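PDB 6JPK: aspartate aminotransferase, cytoplasmic from Schizosaccharomyces pombe 972h-, which catalyses the pyridoxal 5'-phosphate-dependent transfer of an amino group between L-aspartate and 2-oxoglutarate, giving oxaloacetate and L-glutamate. Local coordinates for residues A[115-119]-A[247-251]; A[20-24]-A[376-380]; A[41-45]-A[389-393]. The protein carries 1 engineered substitution. One frame throughout, in Å; residues are numbered along the deposited sequence.

Contact 1: residues A[115-119]-A[247-251]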
loop_
_atom_site.group_PDB
_atom_site.type_symbol
_atom_site.label_atom_id
_atom_site.label_comp_id
_atom_site.label_asym_id
_atom_site.label_seq_id
_atom_site.Cartn_x
_atom_site.Cartn_y
_atom_site.Cartn_z
ATOM N N ALA A 115 -11.866 -5.181 0.239
ATOM C CA ALA A 115 -13.202 -5.739 0.380
ATOM C C ALA A 115 -14.207 -4.939 -0.428
ATOM O O ALA A 115 -15.057 -5.511 -1.121
ATOM C CB ALA A 115 -13.600 -5.783 1.855
ATOM N N ALA A 116 -14.108 -3.608 -0.373
ATOM C CA ALA A 116 -15.074 -2.762 -1.064
ATOM C C ALA A 116 -14.931 -2.878 -2.576
ATOM O O ALA A 116 -15.938 -2.943 -3.286
ATOM C CB ALA A 116 -14.918 -1.308 -0.623
ATOM N N SER A 117 -13.690 -2.896 -3.087
ATOM C CA SER A 117 -13.485 -3.104 -4.521
ATOM C C SER A 117 -14.089 -4.426 -4.968
ATOM O O SER A 117 -14.837 -4.481 -5.952
ATOM C CB SER A 117 -11.998 -3.075 -4.876
ATOM O OG SER A 117 -11.399 -1.856 -4.498
ATOM N N PHE A 118 -13.782 -5.505 -4.248
ATOM C CA PHE A 118 -14.355 -6.797 -4.603
ATOM C C PHE A 118 -15.883 -6.760 -4.543
ATOM O O PHE A 118 -16.568 -7.205 -5.474
ATOM C CB PHE A 118 -13.825 -7.904 -3.687
ATOM C CG PHE A 118 -14.476 -9.222 -3.957
ATOM C CD1 PHE A 118 -14.042 -10.014 -5.000
ATOM C CD2 PHE A 118 -15.580 -9.629 -3.225
ATOM C CE1 PHE A 118 -14.668 -11.217 -5.289
ATOM C CE2 PHE A 118 -16.207 -10.812 -3.505
ATOM C CZ PHE A 118 -15.748 -11.615 -4.551
ATOM N N ILE A 119 -16.436 -6.246 -3.445
ATOM C CA ILE A 119 -17.889 -6.270 -3.270
ATOM C C ILE A 119 -18.580 -5.399 -4.320
ATOM O O ILE A 119 -19.653 -5.751 -4.822
ATOM C CB ILE A 119 -18.257 -5.858 -1.832
ATOM C CG1 ILE A 119 -17.842 -6.974 -0.855
ATOM C CG2 ILE A 119 -19.758 -5.589 -1.704
ATOM C CD1 ILE A 119 -17.759 -6.531 0.614
ATOM N N PHE A 247 -19.091 -14.023 4.950
ATOM C CA PHE A 247 -18.953 -12.620 5.341
ATOM C C PHE A 247 -17.489 -12.213 5.196
ATOM O O PHE A 247 -16.619 -13.051 4.931
ATOM C CB PHE A 247 -19.472 -12.376 6.770
ATOM C CG PHE A 247 -18.690 -13.102 7.864
ATOM C CD1 PHE A 247 -18.864 -14.464 8.087
ATOM C CD2 PHE A 247 -17.813 -12.402 8.691
ATOM C CE1 PHE A 247 -18.156 -15.129 9.097
ATOM C CE2 PHE A 247 -17.095 -13.055 9.705
ATOM C CZ PHE A 247 -17.271 -14.423 9.912
ATOM N N PHE A 248 -17.227 -10.912 5.396
ATOM C CA PHE A 248 -15.901 -10.317 5.240
ATOM C C PHE A 248 -15.401 -9.734 6.551
ATOM O O PHE A 248 -16.188 -9.270 7.386
ATOM C CB PHE A 248 -15.885 -9.196 4.197
ATOM C CG PHE A 248 -16.204 -9.657 2.805
ATOM C CD1 PHE A 248 -17.521 -9.893 2.425
ATOM C CD2 PHE A 248 -15.187 -9.837 1.868
ATOM C CE1 PHE A 248 -17.824 -10.308 1.133
ATOM C CE2 PHE A 248 -15.484 -10.242 0.569
ATOM C CZ PHE A 248 -16.801 -10.494 0.208
ATOM N N VAL A 249 -14.079 -9.730 6.714
ATOM C CA VAL A 249 -13.434 -9.131 7.881
ATOM C C VAL A 249 -12.251 -8.295 7.413
ATOM O O VAL A 249 -11.415 -8.779 6.642
ATOM C CB VAL A 249 -12.960 -10.193 8.894
ATOM C CG1 VAL A 249 -12.351 -9.510 10.121
ATOM C CG2 VAL A 249 -14.096 -11.134 9.294
ATOM N N CYS A 250 -12.165 -7.053 7.893
ATOM C CA CYS A 250 -11.017 -6.182 7.644
ATOM C C CYS A 250 -10.280 -5.951 8.959
ATOM O O CYS A 250 -10.843 -5.376 9.895
ATOM C CB CYS A 250 -11.452 -4.852 7.031
ATOM S SG CYS A 250 -12.462 -5.046 5.551
ATOM N N GLN A 251 -9.018 -6.377 9.016
ATOM C CA GLN A 251 -8.267 -6.503 10.259
ATOM C C GLN A 251 -7.034 -5.622 10.197
ATOM O O GLN A 251 -6.319 -5.624 9.192
ATOM C CB GLN A 251 -7.869 -7.961 10.488
ATOM C CG GLN A 251 -6.928 -8.243 11.642
ATOM C CD GLN A 251 -6.493 -9.711 11.634
ATOM O OE1 GLN A 251 -6.345 -10.306 10.562
ATOM N NE2 GLN A 251 -6.332 -10.307 12.814
#
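Phe248 reaches from its strand into the flank of helix 107-127, where Ile119, Phe118 and Ala115 receive its ring. Ile119 takes one face: its CD1 stands 3.9 Å from the centroid of the Phe248 ring and 14° off the ring normal, a CH-pi contact displaced slightly toward the CD1-CE1 side. In the isoleucine, CG1 lies anti to the carbonyl carbon (chi1 -71°), which puts it against the far end of the ring, 3.8 Å from Phe248 CZ, and the extended second torsion carries CD1 over the face. Phe118 comes in at about a right angle to Phe248, and the two rings meet rim to rim with their planes 46° apart; Phe118 CD2 is 3.7 Å from Phe248 CZ. With CG trans to the backbone N, the Phe118 ring lies beside Phe248 and also meets Phe6 and Ile9 of the second subunit, and it stacks on Phe122 of its own helix. One turn before Ile119, the methyl of Ala115 faces the strand, its CB 3.9 Å from Cys250 SG. All the touching residues are buried, and no hydrogen bond crosses between the segments. Val217 and Met267, on the strands flanking 247-252, also pack on Phe248. The helix segment runs roughly antiparallel to the strand, with the axes 10.5 Å apart, the layered packing of a helix on the mixed central sheet in the large domain of fold-type I pyridoxal phosphate enzymes.

Contact 2: residues A[20-24]-A[376-380]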
loop_
_atom_site.group_PDB
_atom_site.type_symbol
_atom_site.label_atom_id
_atom_site.label_comp_id
_atom_site.label_asym_id
_atom_site.label_seq_id
_atom_site.Cartn_x
_atom_site.Cartn_y
_atom_site.Cartn_z
ATOM N N LEU A 20 -6.843 20.860 12.914
ATOM C CA LEU A 20 -6.775 20.896 14.372
ATOM C C LEU A 20 -5.333 20.841 14.841
ATOM O O LEU A 20 -4.940 21.581 15.750
ATOM C CB LEU A 20 -7.537 19.720 14.972
ATOM C CG LEU A 20 -8.651 19.920 15.992
ATOM C CD1 LEU A 20 -8.984 18.573 16.638
ATOM C CD2 LEU A 20 -8.327 20.991 17.020
ATOM N N ASN A 21 -4.537 19.942 14.244
ATOM C CA ASN A 21 -3.138 19.803 14.634
ATOM C C ASN A 21 -2.368 21.095 14.394
ATOM O O ASN A 21 -1.551 21.498 15.229
ATOM C CB ASN A 21 -2.491 18.634 13.887
ATOM C CG ASN A 21 -3.018 17.285 14.346
ATOM O OD1 ASN A 21 -3.527 17.149 15.458
ATOM N ND2 ASN A 21 -2.885 16.273 13.491
ATOM N N ALA A 22 -2.629 21.772 13.273
ATOM C CA ALA A 22 -2.013 23.076 13.050
ATOM C C ALA A 22 -2.315 24.032 14.195
ATOM O O ALA A 22 -1.435 24.771 14.649
ATOM C CB ALA A 22 -2.492 23.679 11.730
ATOM N N GLN A 23 -3.558 24.039 14.673
ATOM C CA GLN A 23 -3.916 24.975 15.732
ATOM C C GLN A 23 -3.279 24.579 17.057
ATOM O O GLN A 23 -2.824 25.443 17.812
ATOM C CB GLN A 23 -5.433 25.057 15.869
ATOM C CG GLN A 23 -6.141 25.428 14.589
ATOM C CD GLN A 23 -7.646 25.342 14.726
ATOM O OE1 GLN A 23 -8.266 24.357 14.316
ATOM N NE2 GLN A 23 -8.244 26.374 15.315
ATOM N N TYR A 24 -3.255 23.281 17.366
ATOM C CA TYR A 24 -2.529 22.814 18.542
ATOM C C TYR A 24 -1.084 23.305 18.517
ATOM O O TYR A 24 -0.566 23.819 19.518
ATOM C CB TYR A 24 -2.581 21.281 18.619
ATOM C CG TYR A 24 -1.672 20.717 19.683
ATOM C CD1 TYR A 24 -2.070 20.691 21.017
ATOM C CD2 TYR A 24 -0.402 20.240 19.368
ATOM C CE1 TYR A 24 -1.225 20.193 22.012
ATOM C CE2 TYR A 24 0.446 19.737 20.354
ATOM C CZ TYR A 24 0.026 19.720 21.672
ATOM O OH TYR A 24 0.851 19.223 22.657
ATOM N N LEU A 376 -7.263 22.836 25.203
ATOM C CA LEU A 376 -7.518 21.447 24.838
ATOM C C LEU A 376 -7.976 21.400 23.395
ATOM O O LEU A 376 -8.917 22.110 23.023
ATOM C CB LEU A 376 -8.597 20.816 25.717
ATOM C CG LEU A 376 -8.465 20.995 27.220
ATOM C CD1 LEU A 376 -9.552 20.197 27.882
ATOM C CD2 LEU A 376 -7.083 20.544 27.691
ATOM N N TYR A 377 -7.345 20.533 22.600
ATOM C CA TYR A 377 -7.592 20.445 21.166
ATOM C C TYR A 377 -8.221 19.089 20.837
ATOM O O TYR A 377 -7.565 18.047 20.940
ATOM C CB TYR A 377 -6.288 20.692 20.400
ATOM C CG TYR A 377 -5.907 22.160 20.492
ATOM C CD1 TYR A 377 -5.246 22.677 21.619
ATOM C CD2 TYR A 377 -6.275 23.040 19.488
ATOM C CE1 TYR A 377 -4.940 24.026 21.701
ATOM C CE2 TYR A 377 -5.974 24.366 19.557
ATOM C CZ TYR A 377 -5.319 24.861 20.657
ATOM O OH TYR A 377 -5.058 26.206 20.684
ATOM N N PHE A 378 -9.503 19.106 20.471
ATOM C CA PHE A 378 -10.226 17.895 20.087
ATOM C C PHE A 378 -11.409 18.291 19.207
ATOM O O PHE A 378 -11.711 19.476 19.026
ATOM C CB PHE A 378 -10.647 17.058 21.313
ATOM C CG PHE A 378 -11.508 17.787 22.336
ATOM C CD1 PHE A 378 -10.965 18.729 23.196
ATOM C CD2 PHE A 378 -12.860 17.470 22.475
ATOM C CE1 PHE A 378 -11.756 19.374 24.154
ATOM C CE2 PHE A 378 -13.649 18.095 23.439
ATOM C CZ PHE A 378 -13.102 19.051 24.278
ATOM N N SER A 379 -12.068 17.275 18.650
ATOM C CA SER A 379 -13.055 17.477 17.595
ATOM C C SER A 379 -14.315 18.158 18.118
ATOM O O SER A 379 -14.744 17.938 19.252
ATOM C CB SER A 379 -13.441 16.134 16.963
ATOM O OG SER A 379 -12.308 15.346 16.647
ATOM N N ALA A 380 -14.928 18.964 17.247
ATOM C CA ALA A 380 -16.139 19.711 17.578
ATOM C C ALA A 380 -17.322 18.811 17.924
ATOM O O ALA A 380 -18.232 19.256 18.628
ATOM C CB ALA A 380 -16.518 20.629 16.415
#
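Tyr377 lays one face of its ring against the last turn of helix 16-26, and the backbone of Tyr24 rests on it. Tyr24 CA sits 3.8 Å from the centroid of the Tyr377 ring, only 6° off the normal, a CH-pi contact made by the main chain. The Tyr24 ring itself stands nearly upright to the other, planes 83° apart, in an offset edge-to-face pair that brings Tyr24 CD1 to 3.8 Å from Tyr377 CD1. This follows from Tyr24 CG lying anti to its amide nitrogen (chi1 171°), which turns the edge of the Tyr24 ring toward the face of Tyr377. The contact joins the N-terminal helix to the short parallel pair of strands 33-34 and 376-377 in the small domain of the class I aminotransferase fold; Tyr377 bonds through its backbone to Val33 and Met35. Leu20, one turn earlier, splits its two methyls between different targets. CD2 approaches the Tyr377 ring in its plane, 3.8 Å from CD2 of that residue, while Leu20 CD1 presses on the main chain beyond the strand, 3.5 Å from Phe378 C. The phenol oxygen of Tyr377 is hydrogen-bonded to Asp27, and Lys32 lies against the Tyr24 ring in a cation-pi contact.

Contact 3: residues A[41-45]-A[389-393]; sequences RDDTG and LNNSN
Asp43 and Asn391 join two surface loops, a type I beta turn at Asp42 to Gly45 and an Asx turn led by Asn390. The carboxylate of Asp43 accepts at both oxygens: OD1 takes the backbone N of Asn391 at 3.0 Å, and OD2 takes Asn391 ND2 at 3.2 Å in a nearly straight bond (175°). Both donors arrive on the syn side, about 30° out of the carboxylate plane, and the amide stands almost perpendicular to that plane; a weak second bond runs from ND2 to OD1. The other end of the Asn391 amide, OD1, is bound by Arg333, so both of its polar atoms are engaged. With an alanine at position 43, the backbone N and ND2 of Asn391 would probably lose their acceptors and the tie between the loops would weaken. Within each turn a side-chain oxygen collects several donors. Asp42 OD1 takes Thr44 N and OG1, an Asx turn, and the backbone N of Lys46 as well; Asn390 OD1 takes Ser392 N and OG, both in its carbonyl plane. Asn390 N is satisfied by Asn393 OD1 at 2.9 Å. A water completes the join, donating to Asp42 O at 3.0 Å and accepting from Asn390 ND2 at 3.1 Å.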
loop_
_atom_site.group_PDB
_atom_site.type_symbol
_atom_site.label_atom_id
_atom_site.label_comp_id
_atom_site.label_asym_id
_atom_site.label_seq_id
_atom_site.Cartn_x
_atom_site.Cartn_y
_atom_site.Cartn_z
ATOM N N ARG A 41 -0.467 6.392 23.267
ATOM C CA ARG A 41 0.601 7.112 23.947
ATOM C C ARG A 41 0.701 6.577 25.367
ATOM O O ARG A 41 -0.299 6.159 25.953
ATOM C CB ARG A 41 0.330 8.645 23.975
ATOM C CG ARG A 41 0.204 9.294 22.588
ATOM C CD ARG A 41 1.576 9.247 21.913
ATOM N NE ARG A 41 1.646 9.947 20.636
ATOM C CZ ARG A 41 1.592 9.352 19.448
ATOM N NH1 ARG A 41 1.453 8.032 19.348
ATOM N NH2 ARG A 41 1.689 10.081 18.348
ATOM N N ASP A 42 1.906 6.586 25.924
ATOM C CA ASP A 42 2.100 6.095 27.285
ATOM C C ASP A 42 1.781 7.211 28.293
ATOM O O ASP A 42 1.284 8.284 27.935
ATOM C CB ASP A 42 3.510 5.517 27.443
ATOM C CG ASP A 42 4.615 6.573 27.349
ATOM O OD1 ASP A 42 4.350 7.792 27.466
ATOM O OD2 ASP A 42 5.775 6.172 27.148
ATOM N N ASP A 43 2.082 6.978 29.573
ATOM C CA ASP A 43 1.743 7.946 30.616
ATOM C C ASP A 43 2.565 9.232 30.545
ATOM O O ASP A 43 2.236 10.193 31.248
ATOM C CB ASP A 43 1.907 7.319 32.006
ATOM C CG ASP A 43 1.303 8.184 33.127
ATOM O OD1 ASP A 43 0.117 8.597 33.031
ATOM O OD2 ASP A 43 2.016 8.429 34.121
ATOM N N THR A 44 3.619 9.286 29.737
ATOM C CA THR A 44 4.345 10.529 29.525
ATOM C C THR A 44 3.910 11.241 28.255
ATOM O O THR A 44 4.470 12.295 27.930
ATOM C CB THR A 44 5.858 10.272 29.461
ATOM O OG1 THR A 44 6.178 9.660 28.201
ATOM C CG2 THR A 44 6.303 9.371 30.617
ATOM N N GLY A 45 2.938 10.692 27.529
ATOM C CA GLY A 45 2.478 11.304 26.294
ATOM C C GLY A 45 3.308 10.972 25.071
ATOM O O GLY A 45 3.208 11.677 24.067
ATOM N N LEU A 389 -4.574 11.632 27.262
ATOM C CA LEU A 389 -4.714 11.850 28.692
ATOM C C LEU A 389 -3.690 11.015 29.453
ATOM O O LEU A 389 -3.446 9.846 29.121
ATOM C CB LEU A 389 -6.125 11.492 29.162
ATOM C CG LEU A 389 -7.171 12.609 29.321
ATOM C CD1 LEU A 389 -7.248 13.458 28.088
ATOM C CD2 LEU A 389 -8.524 12.004 29.615
ATOM N N ASN A 390 -3.094 11.628 30.473
ATOM C CA ASN A 390 -2.186 10.937 31.377
ATOM C C ASN A 390 -2.191 11.660 32.719
ATOM O O ASN A 390 -2.919 12.640 32.925
ATOM C CB ASN A 390 -0.774 10.839 30.782
ATOM C CG ASN A 390 -0.182 12.200 30.452
ATOM O OD1 ASN A 390 0.050 13.015 31.343
ATOM N ND2 ASN A 390 0.067 12.453 29.164
ATOM N N ASN A 391 -1.350 11.171 33.634
ATOM C CA ASN A 391 -1.314 11.702 34.996
ATOM C C ASN A 391 -0.964 13.185 35.050
ATOM O O ASN A 391 -1.333 13.870 36.008
ATOM C CB ASN A 391 -0.301 10.921 35.835
ATOM C CG ASN A 391 -0.918 9.736 36.512
ATOM O OD1 ASN A 391 -1.878 9.878 37.265
ATOM N ND2 ASN A 391 -0.384 8.547 36.235
ATOM N N SER A 392 -0.225 13.693 34.075
ATOM C CA SER A 392 0.164 15.095 34.132
ATOM C C SER A 392 -0.941 16.055 33.676
ATOM O O SER A 392 -0.826 17.257 33.938
ATOM C CB SER A 392 1.425 15.326 33.287
ATOM O OG SER A 392 1.119 15.376 31.900
ATOM N N ASN A 393 -1.996 15.576 33.007
ATOM C CA ASN A 393 -2.999 16.485 32.460
ATOM C C ASN A 393 -4.459 16.111 32.722
ATOM O O ASN A 393 -5.344 16.903 32.373
ATOM C CB ASN A 393 -2.790 16.662 30.941
ATOM C CG ASN A 393 -2.947 15.363 30.146
ATOM O OD1 ASN A 393 -3.675 14.437 30.539
ATOM N ND2 ASN A 393 -2.266 15.299 29.002
HETATM O O HOH W 1 -0.570 10.391 27.003
#

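Overall arrangement
From the N terminus, helix 16-26 supplies the first half of contact 2, and the loop at 41-45 the first half of contact 3. The chain then builds the large central sheet, where contact 1 joins helix 107-127 to strand 247-252, closing a loop with 127 residues between its two segments, wholly within the spans of the other two. After helix 310-340 the chain returns: 376-380 closes contact 2 and 389-393 closes contact 3, so these two cross. They lie on the same side of the chain's centre, centres about 17 Å apart, and tie N-terminal elements to the C-terminal part of the chain. Contact 1 lies on the opposite side, its centre about 33 Å from that of contact 2.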